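Local coordinates for protein ArsR family transcriptional regulator (Staphylococcus aureus, PDB 6CDB) that binds zinc and probably acts as a dimeric, zinc-responsive ArsR-family repressor of transcription, at residues R28-E33 against L49-S54. The protein carries 1 engineered substitution. Numbering follows the deposited sequence.
Sequences RIRIME and LNLSQS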
loop_
_atom_site.group_PDB
_atom_site.type_symbol
_atom_site.label_atom_id
_atom_site.label_comp_id
_atom_site.label_asym_id
_atom_site.label_seq_id
_atom_site.Cartn_x
_atom_site.Cartn_y
_atom_site.Cartn_z
ATOM N N ARG A 28 -9.383 -6.021 -6.063
ATOM C CA ARG A 28 -7.970 -6.045 -6.433
ATOM C C ARG A 28 -7.112 -6.574 -5.292
ATOM O O ARG A 28 -6.145 -7.299 -5.527
ATOM C CB ARG A 28 -7.490 -4.655 -6.849
ATOM C CG ARG A 28 -7.991 -4.227 -8.210
ATOM C CD ARG A 28 -7.248 -3.001 -8.720
ATOM N NE ARG A 28 -8.058 -2.371 -9.750
ATOM C CZ ARG A 28 -8.609 -1.174 -9.637
ATOM N NH1 ARG A 28 -8.380 -0.429 -8.557
ATOM N NH2 ARG A 28 -9.363 -0.712 -10.630
ATOM N N ILE A 29 -7.449 -6.223 -4.050
ATOM C CA ILE A 29 -6.746 -6.804 -2.911
ATOM C C ILE A 29 -6.975 -8.315 -2.850
ATOM O O ILE A 29 -6.063 -9.082 -2.518
ATOM C CB ILE A 29 -7.178 -6.100 -1.613
ATOM C CG1 ILE A 29 -6.584 -4.682 -1.564
ATOM C CG2 ILE A 29 -6.762 -6.907 -0.383
ATOM C CD1 ILE A 29 -5.055 -4.656 -1.769
ATOM N N ARG A 30 -8.186 -8.771 -3.183
ATOM C CA ARG A 30 -8.441 -10.212 -3.155
ATOM C C ARG A 30 -7.634 -10.933 -4.225
ATOM O O ARG A 30 -7.073 -12.020 -3.984
ATOM C CB ARG A 30 -9.938 -10.489 -3.327
ATOM C CG ARG A 30 -10.773 -10.184 -2.092
ATOM C CD ARG A 30 -11.962 -11.132 -2.035
ATOM N NE ARG A 30 -12.892 -10.866 -3.121
ATOM C CZ ARG A 30 -13.662 -11.777 -3.717
ATOM N NH1 ARG A 30 -13.628 -13.064 -3.355
ATOM N NH2 ARG A 30 -14.466 -11.389 -4.691
ATOM N N ILE A 31 -7.565 -10.348 -5.417
ATOM C CA ILE A 31 -6.730 -10.911 -6.474
ATOM C C ILE A 31 -5.270 -10.954 -6.026
ATOM O O ILE A 31 -4.579 -11.971 -6.189
ATOM C CB ILE A 31 -6.897 -10.097 -7.768
ATOM C CG1 ILE A 31 -8.338 -10.208 -8.295
ATOM C CG2 ILE A 31 -5.859 -10.522 -8.812
ATOM C CD1 ILE A 31 -8.625 -9.292 -9.468
ATOM N N MET A 32 -4.778 -9.844 -5.456
ATOM C CA MET A 32 -3.370 -9.779 -5.068
ATOM C C MET A 32 -3.052 -10.772 -3.962
ATOM O O MET A 32 -1.975 -11.372 -3.955
ATOM C CB MET A 32 -3.001 -8.371 -4.611
ATOM C CG MET A 32 -3.081 -7.293 -5.685
ATOM S SD MET A 32 -1.749 -7.346 -6.881
ATOM C CE MET A 32 -0.457 -6.565 -5.898
ATOM N N GLU A 33 -3.954 -10.933 -2.995
ATOM C CA GLU A 33 -3.705 -11.901 -1.935
ATOM C C GLU A 33 -3.680 -13.325 -2.497
ATOM O O GLU A 33 -2.802 -14.128 -2.138
ATOM C CB GLU A 33 -4.756 -11.735 -0.837
ATOM C CG GLU A 33 -4.436 -12.440 0.476
ATOM C CD GLU A 33 -4.917 -13.877 0.500
ATOM O OE1 GLU A 33 -5.878 -14.184 -0.235
ATOM O OE2 GLU A 33 -4.328 -14.692 1.239
ATOM N N LEU A 49 -12.346 -16.635 -6.791
ATOM C CA LEU A 49 -12.897 -15.446 -6.140
ATOM C C LEU A 49 -14.359 -15.182 -6.495
ATOM O O LEU A 49 -14.967 -14.283 -5.913
ATOM C CB LEU A 49 -12.052 -14.203 -6.487
ATOM C CG LEU A 49 -10.573 -14.317 -6.110
ATOM C CD1 LEU A 49 -9.789 -13.081 -6.546
ATOM C CD2 LEU A 49 -10.421 -14.547 -4.608
ATOM N N ASN A 50 -14.937 -15.952 -7.411
ATOM C CA ASN A 50 -16.294 -15.714 -7.903
ATOM C C ASN A 50 -16.410 -14.314 -8.506
ATOM O O ASN A 50 -17.270 -13.505 -8.137
ATOM C CB ASN A 50 -17.347 -15.948 -6.817
ATOM C CG ASN A 50 -18.735 -16.149 -7.400
ATOM O OD1 ASN A 50 -19.692 -15.467 -7.032
ATOM N ND2 ASN A 50 -18.838 -17.070 -8.344
ATOM N N LEU A 51 -15.512 -14.040 -9.447
ATOM C CA LEU A 51 -15.489 -12.827 -10.245
ATOM C C LEU A 51 -15.463 -13.241 -11.708
ATOM O O LEU A 51 -14.907 -14.287 -12.052
ATOM C CB LEU A 51 -14.257 -11.960 -9.902
ATOM C CG LEU A 51 -14.168 -11.533 -8.434
ATOM C CD1 LEU A 51 -12.807 -10.907 -8.093
ATOM C CD2 LEU A 51 -15.332 -10.564 -8.115
ATOM N N SER A 52 -16.087 -12.451 -12.568
ATOM C CA SER A 52 -16.102 -12.823 -13.974
ATOM C C SER A 52 -14.696 -12.741 -14.562
ATOM O O SER A 52 -13.827 -12.022 -14.065
ATOM C CB SER A 52 -17.056 -11.922 -14.759
ATOM O OG SER A 52 -16.483 -10.653 -14.983
ATOM N N GLN A 53 -14.465 -13.509 -15.629
ATOM C CA GLN A 53 -13.160 -13.454 -16.283
ATOM C C GLN A 53 -12.900 -12.076 -16.882
ATOM O O GLN A 53 -11.769 -11.584 -16.837
ATOM C CB GLN A 53 -13.046 -14.545 -17.351
ATOM C CG GLN A 53 -13.067 -15.960 -16.777
ATOM C CD GLN A 53 -12.317 -16.972 -17.636
ATOM O OE1 GLN A 53 -11.414 -16.618 -18.401
ATOM N NE2 GLN A 53 -12.684 -18.242 -17.501
ATOM N N SER A 54 -13.934 -11.445 -17.456
ATOM C CA SER A 54 -13.819 -10.074 -17.953
ATOM C C SER A 54 -13.258 -9.139 -16.891
ATOM O O SER A 54 -12.301 -8.393 -17.130
ATOM C CB SER A 54 -15.191 -9.565 -18.407
ATOM O OG SER A 54 -15.552 -10.121 -19.647
HETATM O O HOH W 1 -16.949 -12.242 -5.456
#
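R30 NH1 and NH2 both donate to one backbone oxygen, L49 O. NH1 lies 3.1 Å from L49 O, in the carbonyl plane and on a lone pair, whereas NH2, 3.2 Å from L49 O, is tilted out of that plane. Both bonds are bent, with N-H...O angles near 140°. A water closes a triangle beside them, accepting from R30 NH2 at 2.7 Å and donating to L49 O at 2.9 Å, so that three donors converge on one carbonyl. L49 CB covers one face of the guanidinium, and L51 CD2 approaches obliquely, 3.6 Å from R30 NH2. Bends at chi2 and chi3 (-67°) lay the arginine chain antiparallel alongside the L49 side chain. Deeper in, L49 CD1 rests against I31 CG1 at 3.7 Å, the side chains crossing nearly at right angles. R30 NH2 also donates to N27 OD1, so its two hydrogens are shared among three acceptors, which would limit rotation of the guanidinium. The arginine thus ties helix 26-37 to the C-terminal end of helix 42-49, where N50, in a left-handed conformation, turns the chain away. S52 then N-caps helix 53-65, completing the turn of the helix-turn-helix; I31 packs on both of its helices, through I45 and L60.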